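Long-range contacts in polyketide synthase associated protein 5 (PDB 1Q9J), which probably catalyses the transfer of mycocerosic acids from mycocerosic acid synthase onto phthiocerol and related alcohols, the final step in dimycocerosate ester synthesis: residues I34-L39 against L107-R112; R142-V147 against R354-L359; M185-A190 against P336-L341; H257-Y262 against S289-I294. All blocks are in the same frame, centred on the assembly; numbering follows the deposited sequence.

Near the N terminus, contact 1 closes a loop from 34-39 to 107-112 and sets the start of helix 36-49 on strand 105-110. Contact 2 follows, joining helix 129-148 to 354-359, just before strand 360-368. Contact 3 is nested inside it and joins the surface loop 185-190 to the loop before strand 342-345. Contact 4, nested inside contact 3, pairs strands 260-267 and 285-292 at one edge of the six-stranded sheet. None of the four cross. Contacts 1 and 2 touch through Y143, contacts 3 and 4 through V187 with L291 and P339 with P261. The two pairs lie on opposite sides of the chain's centre, in keeping with a two-domain enzyme.

Contact 1: I34-L39 against L107-R112; sequences IDVDAL and LQLILR
L109 turns its CD2 methyl to two residues of 34-39. V36 CG2 lies 3.7 Å from L109 CD2, and I34 CG2 lies 3.2 Å from L109 CD2. The approaches differ. V36 comes at a slant, whereas I34 and L109 run alongside in opposite senses, methyl against methyl. In I34 the CG1 branch stays beside the backbone N (chi1 -75°), which leaves CG2 as the branch that meets the strand. Further along, L39 and L107 meet tip to tip, with L39 CD1 3.8 Å from L107 CD2. L111 adds a looser touch, its CD2 4.4 Å from V36 CG2.

No polar bond joins 34-39 to 107-112. The cap bond is internal to 34-39. D35 points away from the strand and takes the N-cap position of helix 36-49. Its OD2 accepts from A38 N at 3.1 Å, with a nearly straight N-H...O angle of 167°. The donor sits well above the carboxylate plane. D35 is also the centre of an inverse gamma turn, in which V36 N bonds to I34 O at 2.7 Å. Its own backbone N is bonded to Y143 OH of helix 129-148.

This is helix-on-sheet packing. I77 and V79 extend the apolar surface under V36. Across the contact, methyl groups alone do the touching, without directional bonds. The start of the helix is also capped by D35, whose charged form the helix end would probably favour.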
loop_
_atom_site.group_PDB
_atom_site.type_symbol
_atom_site.label_atom_id
_atom_site.label_comp_id
_atom_site.label_asym_id
_atom_site.label_seq_id
_atom_site.Cartn_x
_atom_site.Cartn_y
_atom_site.Cartn_z
ATOM N N ILE A 34 2.569 8.906 25.827
ATOM C CA ILE A 34 2.333 9.703 24.633
ATOM C C ILE A 34 2.099 11.163 25.016
ATOM O O ILE A 34 1.037 11.507 25.517
ATOM C CB ILE A 34 1.089 9.181 23.860
ATOM C CG1 ILE A 34 1.427 7.894 23.131
ATOM C CG2 ILE A 34 0.595 10.221 22.878
ATOM C CD1 ILE A 34 1.674 6.740 24.041
ATOM N N ASP A 35 3.097 12.012 24.794
ATOM C CA ASP A 35 2.979 13.434 25.117
ATOM C C ASP A 35 2.090 14.119 24.079
ATOM O O ASP A 35 2.563 14.880 23.234
ATOM C CB ASP A 35 4.376 14.071 25.148
ATOM C CG ASP A 35 4.341 15.592 25.246
ATOM O OD1 ASP A 35 5.414 16.199 25.479
ATOM O OD2 ASP A 35 3.256 16.195 25.080
ATOM N N VAL A 36 0.793 13.844 24.163
ATOM C CA VAL A 36 -0.196 14.392 23.236
ATOM C C VAL A 36 0.065 15.821 22.727
ATOM O O VAL A 36 -0.057 16.074 21.526
ATOM C CB VAL A 36 -1.633 14.322 23.848
ATOM C CG1 VAL A 36 -2.662 14.875 22.858
ATOM C CG2 VAL A 36 -1.981 12.877 24.196
ATOM N N ASP A 37 0.406 16.755 23.615
ATOM C CA ASP A 37 0.660 18.135 23.189
ATOM C C ASP A 37 1.729 18.211 22.100
ATOM O O ASP A 37 1.562 18.917 21.097
ATOM C CB ASP A 37 1.087 19.011 24.379
ATOM C CG ASP A 37 -0.091 19.462 25.242
ATOM O OD1 ASP A 37 -1.249 19.382 24.766
ATOM O OD2 ASP A 37 0.146 19.912 26.391
ATOM N N ALA A 38 2.827 17.488 22.312
ATOM C CA ALA A 38 3.940 17.446 21.367
ATOM C C ALA A 38 3.525 16.737 20.084
ATOM O O ALA A 38 3.924 17.131 18.995
ATOM C CB ALA A 38 5.127 16.723 21.996
ATOM N N LEU A 39 2.732 15.678 20.232
ATOM C CA LEU A 39 2.256 14.899 19.095
ATOM C C LEU A 39 1.392 15.775 18.198
ATOM O O LEU A 39 1.504 15.728 16.976
ATOM C CB LEU A 39 1.457 13.689 19.588
ATOM C CG LEU A 39 0.958 12.594 18.644
ATOM C CD1 LEU A 39 -0.429 12.923 18.126
ATOM C CD2 LEU A 39 1.953 12.398 17.524
ATOM N N LEU A 107 -5.770 11.975 12.122
ATOM C CA LEU A 107 -4.791 11.385 13.034
ATOM C C LEU A 107 -5.525 11.019 14.320
ATOM O O LEU A 107 -5.865 11.886 15.119
ATOM C CB LEU A 107 -3.644 12.359 13.343
ATOM C CG LEU A 107 -2.598 11.753 14.295
ATOM C CD1 LEU A 107 -2.170 10.386 13.778
ATOM C CD2 LEU A 107 -1.393 12.672 14.433
ATOM N N GLN A 108 -5.760 9.728 14.520
ATOM C CA GLN A 108 -6.486 9.260 15.696
ATOM C C GLN A 108 -5.625 8.570 16.758
ATOM O O GLN A 108 -5.092 7.485 16.525
ATOM C CB GLN A 108 -7.593 8.309 15.247
ATOM C CG GLN A 108 -8.490 7.833 16.364
ATOM C CD GLN A 108 -9.346 6.669 15.930
ATOM O OE1 GLN A 108 -8.825 5.619 15.544
ATOM N NE2 GLN A 108 -10.666 6.840 15.993
ATOM N N LEU A 109 -5.511 9.199 17.924
ATOM C CA LEU A 109 -4.738 8.643 19.027
ATOM C C LEU A 109 -5.643 8.113 20.139
ATOM O O LEU A 109 -6.406 8.870 20.738
ATOM C CB LEU A 109 -3.816 9.702 19.619
ATOM C CG LEU A 109 -3.044 9.226 20.853
ATOM C CD1 LEU A 109 -2.107 8.099 20.457
ATOM C CD2 LEU A 109 -2.275 10.389 21.461
ATOM N N ILE A 110 -5.544 6.818 20.424
ATOM C CA ILE A 110 -6.363 6.204 21.467
ATOM C C ILE A 110 -5.509 5.754 22.659
ATOM O O ILE A 110 -4.795 4.755 22.579
ATOM C CB ILE A 110 -7.136 4.982 20.924
ATOM C CG1 ILE A 110 -7.815 5.334 19.608
ATOM C CG2 ILE A 110 -8.207 4.560 21.916
ATOM C CD1 ILE A 110 -8.572 4.181 18.999
ATOM N N LEU A 111 -5.603 6.493 23.762
ATOM C CA LEU A 111 -4.853 6.190 24.972
ATOM C C LEU A 111 -5.266 4.851 25.576
ATOM O O LEU A 111 -6.450 4.507 25.604
ATOM C CB LEU A 111 -5.051 7.306 25.996
ATOM C CG LEU A 111 -4.673 8.716 25.549
ATOM C CD1 LEU A 111 -5.243 9.710 26.543
ATOM C CD2 LEU A 111 -3.163 8.866 25.445
ATOM N N ARG A 112 -4.273 4.101 26.053
ATOM C CA ARG A 112 -4.500 2.793 26.662
ATOM C C ARG A 112 -3.632 2.604 27.899
ATOM O O ARG A 112 -3.155 3.574 28.493
ATOM C CB ARG A 112 -4.202 1.665 25.666
ATOM C CG ARG A 112 -5.191 1.533 24.513
ATOM C CD ARG A 112 -6.614 1.334 25.014
ATOM N NE ARG A 112 -7.381 0.410 24.175
ATOM C CZ ARG A 112 -7.704 0.625 22.902
ATOM N NH1 ARG A 112 -7.333 1.742 22.297
ATOM N NH2 ARG A 112 -8.401 -0.285 22.231
#

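Contact 2: R142-V147 against R354-L359; sequences RYTDAV and RTPPGL
D145 and R354 form a salt bridge. R354 NH2 donates to D145 OD1 at 2.9 Å (154°), and R354 NH1 adds a weak bond to D145 OD2 at 3.2 Å. OD1 lies at the edge of the guanidinium, near its plane. R354 NH2 meets D145 OD1 from above the carboxylate plane, and the two planes are 71° apart. R354 reaches D145 through a bend at chi3 (52°), which takes its chain across T144.

T144 faces the loop. Its CG2 methyl lies beside the R354 guanidinium, approaching obliquely, with T144 CG2 3.1 Å from R354 NH2. Its OG1 is bonded to F140 O within the helix and lies 3.3 Å from P356 CD.

The apolar part centres on P356. Its CG lies 3.6 Å from Y143 CE2, and L359 CD1 lies 3.5 Å from that same Y143 CE2. On the next turn of the helix, V147 CG1 is 4.0 Å from P356 CB, while V147 CG2 rests over one face of the Y143 ring.

Residues 356-359 make a type II beta turn, closed by L359 N to P356 O. The turn leads into strand 360-368, which pairs with strand 23-31 in the sheet of the N-terminal half. Such a crossover between halves is consistent with the CoA-dependent acyltransferase fold.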
loop_
_atom_site.group_PDB
_atom_site.type_symbol
_atom_site.label_atom_id
_atom_site.label_comp_id
_atom_site.label_asym_id
_atom_site.label_seq_id
_atom_site.Cartn_x
_atom_site.Cartn_y
_atom_site.Cartn_z
ATOM N N ARG A 142 9.001 14.048 13.696
ATOM C CA ARG A 142 8.708 15.342 14.290
ATOM C C ARG A 142 8.270 15.198 15.738
ATOM O O ARG A 142 8.515 16.080 16.557
ATOM C CB ARG A 142 7.623 16.058 13.494
ATOM C CG ARG A 142 7.829 15.969 11.991
ATOM C CD ARG A 142 7.002 16.995 11.246
ATOM N NE ARG A 142 7.722 18.247 11.152
ATOM C CZ ARG A 142 8.085 18.811 10.009
ATOM N NH1 ARG A 142 7.785 18.234 8.853
ATOM N NH2 ARG A 142 8.773 19.949 10.028
ATOM N N TYR A 143 7.610 14.094 16.058
ATOM C CA TYR A 143 7.180 13.876 17.428
ATOM C C TYR A 143 8.423 13.766 18.303
ATOM O O TYR A 143 8.521 14.421 19.333
ATOM C CB TYR A 143 6.359 12.598 17.528
ATOM C CG TYR A 143 6.010 12.245 18.949
ATOM C CD1 TYR A 143 5.113 13.016 19.686
ATOM C CD2 TYR A 143 6.589 11.142 19.566
ATOM C CE1 TYR A 143 4.799 12.687 21.007
ATOM C CE2 TYR A 143 6.285 10.805 20.878
ATOM C CZ TYR A 143 5.389 11.578 21.592
ATOM O OH TYR A 143 5.073 11.219 22.877
ATOM N N THR A 144 9.363 12.926 17.882
ATOM C CA THR A 144 10.613 12.751 18.612
ATOM C C THR A 144 11.303 14.115 18.790
ATOM O O THR A 144 11.840 14.410 19.854
ATOM C CB THR A 144 11.556 11.772 17.870
ATOM O OG1 THR A 144 10.926 10.493 17.765
ATOM C CG2 THR A 144 12.868 11.611 18.616
ATOM N N ASP A 145 11.280 14.949 17.756
ATOM C CA ASP A 145 11.889 16.268 17.852
ATOM C C ASP A 145 11.004 17.187 18.674
ATOM O O ASP A 145 11.452 18.224 19.154
ATOM C CB ASP A 145 12.088 16.892 16.466
ATOM C CG ASP A 145 13.133 16.171 15.638
ATOM O OD1 ASP A 145 14.208 15.838 16.188
ATOM O OD2 ASP A 145 12.881 15.957 14.432
ATOM N N ALA A 146 9.740 16.813 18.823
ATOM C CA ALA A 146 8.787 17.618 19.582
ATOM C C ALA A 146 8.887 17.335 21.079
ATOM O O ALA A 146 8.684 18.228 21.900
ATOM C CB ALA A 146 7.372 17.336 19.094
ATOM N N VAL A 147 9.193 16.086 21.421
ATOM C CA VAL A 147 9.334 15.670 22.813
ATOM C C VAL A 147 10.769 15.936 23.264
ATOM O O VAL A 147 10.998 16.444 24.358
ATOM C CB VAL A 147 9.007 14.157 22.981
ATOM C CG1 VAL A 147 9.453 13.661 24.352
ATOM C CG2 VAL A 147 7.510 13.925 22.804
ATOM N N ARG A 354 11.848 6.680 14.274
ATOM C CA ARG A 354 12.160 7.392 15.507
ATOM C C ARG A 354 11.046 7.445 16.554
ATOM O O ARG A 354 9.884 7.700 16.239
ATOM C CB ARG A 354 12.585 8.819 15.175
ATOM C CG ARG A 354 13.736 8.917 14.198
ATOM C CD ARG A 354 14.076 10.371 13.940
ATOM N NE ARG A 354 14.272 11.094 15.191
ATOM C CZ ARG A 354 14.422 12.411 15.282
ATOM N NH1 ARG A 354 14.398 13.161 14.188
ATOM N NH2 ARG A 354 14.589 12.980 16.469
ATOM N N THR A 355 11.428 7.206 17.806
ATOM C CA THR A 355 10.522 7.238 18.951
ATOM C C THR A 355 11.377 7.648 20.133
ATOM O O THR A 355 12.345 6.963 20.459
ATOM C CB THR A 355 9.927 5.864 19.275
ATOM O OG1 THR A 355 10.987 4.914 19.422
ATOM C CG2 THR A 355 8.972 5.413 18.178
ATOM N N PRO A 356 11.028 8.762 20.792
ATOM C CA PRO A 356 11.774 9.264 21.947
ATOM C C PRO A 356 11.905 8.216 23.050
ATOM O O PRO A 356 11.227 7.186 23.029
ATOM C CB PRO A 356 10.957 10.472 22.382
ATOM C CG PRO A 356 9.573 10.046 22.067
ATOM C CD PRO A 356 9.729 9.444 20.687
ATOM N N PRO A 357 12.786 8.465 24.033
ATOM C CA PRO A 357 13.002 7.534 25.148
ATOM C C PRO A 357 11.755 7.336 26.017
ATOM O O PRO A 357 11.151 8.294 26.506
ATOM C CB PRO A 357 14.162 8.175 25.908
ATOM C CG PRO A 357 13.953 9.643 25.657
ATOM C CD PRO A 357 13.607 9.680 24.193
ATOM N N GLY A 358 11.375 6.077 26.195
ATOM C CA GLY A 358 10.203 5.762 26.985
ATOM C C GLY A 358 9.050 5.252 26.139
ATOM O O GLY A 358 8.123 4.603 26.640
ATOM N N LEU A 359 9.091 5.544 24.846
ATOM C CA LEU A 359 8.032 5.085 23.958
ATOM C C LEU A 359 8.629 4.042 23.036
ATOM O O LEU A 359 9.798 4.116 22.687
ATOM C CB LEU A 359 7.471 6.247 23.135
ATOM C CG LEU A 359 5.948 6.367 23.024
ATOM C CD1 LEU A 359 5.655 7.556 22.138
ATOM C CD2 LEU A 359 5.319 5.100 22.454
#

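Contact 3: M185-A190 against P336-L341; sequences MSVMYA and PGLPPL
The Y189 ring has the backbone of G337 over one face. G337 CA lies 3.7 Å from the Y189 ring centroid and 22° off the ring normal, displaced toward the rim, in a CH-pi contact. P336 O comes near CE1 obliquely. Beyond the ring, Y189 OH sits 3.4 Å from P336 CB. The ring gets there because CG stands beside the backbone N and anti to the carbonyl carbon (chi1 -69°). G337 has positive phi and no side chain, which lets its CA come close to the ring.

One backbone bond joins the segments. Y189 N donates to G337 O at 2.9 Å, almost straight at 164°. M188 CA adds a CH...O contact, 3.3 Å from that G337 O.

The donor belongs to a type II beta turn from V187 to A190, with Y189 at its third position. The turn lies in a surface loop before strand 213-216. Its partner, 336-341, leads into strand 342-345 of the six-stranded sheet.

Apolar side chains meet beside the bond. The M188 chain folds back so that its SD lies 3.9 Å from L338 CD1, the two side chains crossing at a slant. V187 CB is 4.0 Å from L338 CD2. V187 CG1 meets P339 CD at 3.8 Å, the two side chains crossing at about a right angle. F184 also touches L338, and P261 touches P339.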
loop_
_atom_site.group_PDB
_atom_site.type_symbol
_atom_site.label_atom_id
_atom_site.label_comp_id
_atom_site.label_asym_id
_atom_site.label_seq_id
_atom_site.Cartn_x
_atom_site.Cartn_y
_atom_site.Cartn_z
ATOM N N MET A 185 -4.424 -10.132 -22.709
ATOM C CA MET A 185 -5.359 -10.025 -23.825
ATOM C C MET A 185 -5.664 -11.374 -24.471
ATOM O O MET A 185 -6.755 -11.576 -25.008
ATOM C CB MET A 185 -4.824 -9.055 -24.887
ATOM C CG MET A 185 -5.054 -7.574 -24.576
ATOM S SD MET A 185 -6.807 -7.129 -24.395
ATOM C CE MET A 185 -7.310 -6.962 -26.129
ATOM N N SER A 186 -4.701 -12.290 -24.417
ATOM C CA SER A 186 -4.866 -13.614 -25.008
ATOM C C SER A 186 -5.813 -14.490 -24.186
ATOM O O SER A 186 -6.575 -15.284 -24.739
ATOM C CB SER A 186 -3.509 -14.311 -25.131
ATOM O OG SER A 186 -2.989 -14.628 -23.855
ATOM N N VAL A 187 -5.768 -14.343 -22.865
ATOM C CA VAL A 187 -6.623 -15.127 -21.976
ATOM C C VAL A 187 -8.020 -14.509 -21.895
ATOM O O VAL A 187 -8.883 -14.991 -21.158
ATOM C CB VAL A 187 -6.021 -15.198 -20.553
ATOM C CG1 VAL A 187 -6.688 -16.307 -19.751
ATOM C CG2 VAL A 187 -4.523 -15.424 -20.636
ATOM N N MET A 188 -8.230 -13.441 -22.663
ATOM C CA MET A 188 -9.512 -12.744 -22.695
ATOM C C MET A 188 -10.637 -13.650 -23.205
ATOM O O MET A 188 -10.556 -14.198 -24.308
ATOM C CB MET A 188 -9.409 -11.495 -23.582
ATOM C CG MET A 188 -8.562 -10.368 -23.004
ATOM S SD MET A 188 -9.352 -9.474 -21.641
ATOM C CE MET A 188 -9.782 -7.887 -22.438
ATOM N N TYR A 189 -11.680 -13.802 -22.389
ATOM C CA TYR A 189 -12.837 -14.633 -22.725
ATOM C C TYR A 189 -12.439 -16.018 -23.229
ATOM O O TYR A 189 -13.152 -16.632 -24.019
ATOM C CB TYR A 189 -13.717 -13.929 -23.766
ATOM C CG TYR A 189 -14.437 -12.704 -23.235
ATOM C CD1 TYR A 189 -13.727 -11.562 -22.849
ATOM C CD2 TYR A 189 -15.826 -12.697 -23.090
ATOM C CE1 TYR A 189 -14.384 -10.444 -22.326
ATOM C CE2 TYR A 189 -16.490 -11.588 -22.571
ATOM C CZ TYR A 189 -15.767 -10.467 -22.188
ATOM O OH TYR A 189 -16.427 -9.387 -21.649
ATOM N N ALA A 190 -11.289 -16.496 -22.771
ATOM C CA ALA A 190 -10.781 -17.813 -23.134
ATOM C C ALA A 190 -10.647 -18.587 -21.817
ATOM O O ALA A 190 -10.690 -17.986 -20.743
ATOM C CB ALA A 190 -9.425 -17.674 -23.821
ATOM N N PRO A 336 -13.858 -8.247 -17.021
ATOM C CA PRO A 336 -14.654 -9.255 -17.729
ATOM C C PRO A 336 -13.817 -10.168 -18.623
ATOM O O PRO A 336 -12.852 -9.732 -19.256
ATOM C CB PRO A 336 -15.647 -8.410 -18.527
ATOM C CG PRO A 336 -14.869 -7.163 -18.809
ATOM C CD PRO A 336 -14.216 -6.890 -17.473
ATOM N N GLY A 337 -14.200 -11.439 -18.662
ATOM C CA GLY A 337 -13.493 -12.403 -19.479
ATOM C C GLY A 337 -12.066 -12.635 -19.031
ATOM O O GLY A 337 -11.132 -12.527 -19.827
ATOM N N LEU A 338 -11.891 -12.953 -17.754
ATOM C CA LEU A 338 -10.560 -13.198 -17.213
ATOM C C LEU A 338 -10.600 -13.955 -15.896
ATOM O O LEU A 338 -11.428 -13.680 -15.028
ATOM C CB LEU A 338 -9.809 -11.875 -17.018
ATOM C CG LEU A 338 -8.839 -11.459 -18.131
ATOM C CD1 LEU A 338 -8.371 -10.031 -17.918
ATOM C CD2 LEU A 338 -7.655 -12.414 -18.148
ATOM N N PRO A 339 -9.703 -14.937 -15.735
ATOM C CA PRO A 339 -9.694 -15.694 -14.483
ATOM C C PRO A 339 -9.378 -14.752 -13.324
ATOM O O PRO A 339 -8.838 -13.662 -13.532
ATOM C CB PRO A 339 -8.599 -16.735 -14.723
ATOM C CG PRO A 339 -7.673 -16.045 -15.686
ATOM C CD PRO A 339 -8.633 -15.390 -16.640
ATOM N N PRO A 340 -9.722 -15.150 -12.092
ATOM C CA PRO A 340 -9.474 -14.337 -10.900
ATOM C C PRO A 340 -8.031 -13.862 -10.796
ATOM O O PRO A 340 -7.117 -14.675 -10.662
ATOM C CB PRO A 340 -9.842 -15.280 -9.760
ATOM C CG PRO A 340 -10.937 -16.077 -10.342
ATOM C CD PRO A 340 -10.408 -16.398 -11.729
ATOM N N LEU A 341 -7.839 -12.546 -10.861
ATOM C CA LEU A 341 -6.512 -11.961 -10.760
ATOM C C LEU A 341 -6.024 -12.058 -9.331
ATOM O O LEU A 341 -6.808 -11.970 -8.386
ATOM C CB LEU A 341 -6.524 -10.490 -11.172
ATOM C CG LEU A 341 -6.261 -10.131 -12.627
ATOM C CD1 LEU A 341 -7.365 -10.700 -13.499
ATOM C CD2 LEU A 341 -6.199 -8.619 -12.769
#

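Contact 4: H257-Y262 against S289-I294; sequences HVPIPY and SYLAEI
I260 with A292 and Y262 with Y290 are hydrogen-bonded pairs of an antiparallel strand pair, 260-262 with 289-292. Strand 285-292 lies at one edge of the six-stranded sheet. P261 and L291 form the non-hydrogen-bonded pair between them, a place where the proline needs no N-H for this partner.

The tight part is the backbone, the face bearing I260, Y262, Y290 and A292, and the meeting of L291 with P259. I260 N donates to A292 O at 2.7 Å, nearly straight (171°). A292 N returns a bond to I260 O at 3.0 Å. Y262 N gives Y290 O a 2.8 Å bond, and the return bond from Y290 N to Y262 O is weak. The two tyrosines meet edge on. Y290 CD2 lies near the plane of the Y262 ring, 4.2 Å from Y262 CB. Helices 237-253 and 300-317 bury this face, where Y290 OH is bonded to D306. The Y290 side chain is about 11 Å from that of R312, which is probably important for acyl carrier protein recognition. On the face of P261, L291 has CG anti to the backbone N (chi1 -168°) and lies alongside P259, its CD1 3.6 Å from P259 CB.

The looser side is the end beyond the strands. I260 CD1 only grazes I294 CD1, at 4.4 Å. E293 is exposed; its CG lies 4.2 Å from P259 CB.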
loop_
_atom_site.group_PDB
_atom_site.type_symbol
_atom_site.label_atom_id
_atom_site.label_comp_id
_atom_site.label_asym_id
_atom_site.label_seq_id
_atom_site.Cartn_x
_atom_site.Cartn_y
_atom_site.Cartn_z
ATOM N N HIS A 257 -4.911 -26.533 -15.161
ATOM C CA HIS A 257 -4.421 -25.957 -16.404
ATOM C C HIS A 257 -4.907 -24.549 -16.745
ATOM O O HIS A 257 -4.471 -23.966 -17.744
ATOM C CB HIS A 257 -4.705 -26.899 -17.575
ATOM C CG HIS A 257 -3.570 -26.996 -18.546
ATOM N ND1 HIS A 257 -3.107 -25.911 -19.258
ATOM C CD2 HIS A 257 -2.772 -28.037 -18.884
ATOM C CE1 HIS A 257 -2.071 -26.279 -19.993
ATOM N NE2 HIS A 257 -1.847 -27.563 -19.784
ATOM N N VAL A 258 -5.809 -23.999 -15.938
ATOM C CA VAL A 258 -6.278 -22.638 -16.174
ATOM C C VAL A 258 -5.231 -21.714 -15.547
ATOM O O VAL A 258 -4.968 -21.784 -14.345
ATOM C CB VAL A 258 -7.673 -22.388 -15.541
ATOM C CG1 VAL A 258 -8.751 -23.083 -16.364
ATOM C CG2 VAL A 258 -7.702 -22.891 -14.113
ATOM N N PRO A 259 -4.607 -20.844 -16.361
ATOM C CA PRO A 259 -3.579 -19.913 -15.884
ATOM C C PRO A 259 -4.024 -19.014 -14.728
ATOM O O PRO A 259 -5.218 -18.871 -14.453
ATOM C CB PRO A 259 -3.226 -19.118 -17.140
ATOM C CG PRO A 259 -4.525 -19.094 -17.885
ATOM C CD PRO A 259 -5.002 -20.520 -17.743
ATOM N N ILE A 260 -3.051 -18.419 -14.047
ATOM C CA ILE A 260 -3.338 -17.525 -12.939
ATOM C C ILE A 260 -2.689 -16.172 -13.169
ATOM O O ILE A 260 -1.488 -16.005 -12.958
ATOM C CB ILE A 260 -2.811 -18.074 -11.605
ATOM C CG1 ILE A 260 -3.561 -19.350 -11.239
ATOM C CG2 ILE A 260 -2.971 -17.020 -10.508
ATOM C CD1 ILE A 260 -3.002 -20.029 -10.018
ATOM N N PRO A 261 -3.479 -15.190 -13.617
ATOM C CA PRO A 261 -2.978 -13.835 -13.876
ATOM C C PRO A 261 -2.499 -13.173 -12.585
ATOM O O PRO A 261 -3.241 -13.096 -11.608
ATOM C CB PRO A 261 -4.188 -13.131 -14.492
ATOM C CG PRO A 261 -5.349 -13.855 -13.871
ATOM C CD PRO A 261 -4.917 -15.288 -13.918
ATOM N N TYR A 262 -1.255 -12.708 -12.585
ATOM C CA TYR A 262 -0.679 -12.078 -11.406
ATOM C C TYR A 262 -0.312 -10.615 -11.657
ATOM O O TYR A 262 0.072 -10.239 -12.765
ATOM C CB TYR A 262 0.548 -12.880 -10.961
ATOM C CG TYR A 262 1.256 -12.358 -9.733
ATOM C CD1 TYR A 262 0.548 -11.901 -8.626
ATOM C CD2 TYR A 262 2.645 -12.373 -9.660
ATOM C CE1 TYR A 262 1.216 -11.472 -7.474
ATOM C CE2 TYR A 262 3.316 -11.953 -8.518
ATOM C CZ TYR A 262 2.605 -11.503 -7.431
ATOM O OH TYR A 262 3.295 -11.067 -6.315
ATOM N N SER A 289 2.468 -7.088 -14.916
ATOM C CA SER A 289 1.622 -8.258 -15.137
ATOM C C SER A 289 2.483 -9.507 -15.294
ATOM O O SER A 289 3.685 -9.419 -15.558
ATOM C CB SER A 289 0.744 -8.080 -16.378
ATOM O OG SER A 289 1.519 -7.950 -17.558
ATOM N N TYR A 290 1.858 -10.667 -15.124
ATOM C CA TYR A 290 2.553 -11.942 -15.225
ATOM C C TYR A 290 1.571 -13.100 -15.198
ATOM O O TYR A 290 0.979 -13.379 -14.157
ATOM C CB TYR A 290 3.512 -12.115 -14.060
ATOM C CG TYR A 290 4.140 -13.481 -14.037
ATOM C CD1 TYR A 290 5.107 -13.834 -14.970
ATOM C CD2 TYR A 290 3.747 -14.433 -13.102
ATOM C CE1 TYR A 290 5.673 -15.100 -14.969
ATOM C CE2 TYR A 290 4.304 -15.704 -13.094
ATOM C CZ TYR A 290 5.267 -16.031 -14.026
ATOM O OH TYR A 290 5.846 -17.277 -14.012
ATOM N N LEU A 291 1.421 -13.787 -16.327
ATOM C CA LEU A 291 0.500 -14.921 -16.418
ATOM C C LEU A 291 1.158 -16.205 -15.926
ATOM O O LEU A 291 1.870 -16.861 -16.676
ATOM C CB LEU A 291 0.045 -15.109 -17.862
ATOM C CG LEU A 291 -1.119 -16.063 -18.109
ATOM C CD1 LEU A 291 -2.349 -15.612 -17.314
ATOM C CD2 LEU A 291 -1.419 -16.081 -19.605
ATOM N N ALA A 292 0.913 -16.559 -14.670
ATOM C CA ALA A 292 1.488 -17.765 -14.095
ATOM C C ALA A 292 0.723 -18.996 -14.553
ATOM O O ALA A 292 -0.509 -19.035 -14.510
ATOM C CB ALA A 292 1.480 -17.681 -12.580
ATOM N N GLU A 293 1.470 -20.000 -14.998
ATOM C CA GLU A 293 0.883 -21.247 -15.466
ATOM C C GLU A 293 1.431 -22.379 -14.613
ATOM O O GLU A 293 2.440 -22.998 -14.948
ATOM C CB GLU A 293 1.226 -21.450 -16.940
ATOM C CG GLU A 293 0.809 -20.266 -17.797
ATOM C CD GLU A 293 1.114 -20.455 -19.261
ATOM O OE1 GLU A 293 2.281 -20.766 -19.591
ATOM O OE2 GLU A 293 0.189 -20.273 -20.083
ATOM N N ILE A 294 0.747 -22.631 -13.501
ATOM C CA ILE A 294 1.145 -23.660 -12.550
ATOM C C ILE A 294 0.499 -25.026 -12.804
ATOM O O ILE A 294 -0.717 -25.142 -12.964
ATOM C CB ILE A 294 0.822 -23.210 -11.100
ATOM C CG1 ILE A 294 1.478 -21.857 -10.814
ATOM C CG2 ILE A 294 1.324 -24.239 -10.104
ATOM C CD1 ILE A 294 1.168 -21.306 -9.437
#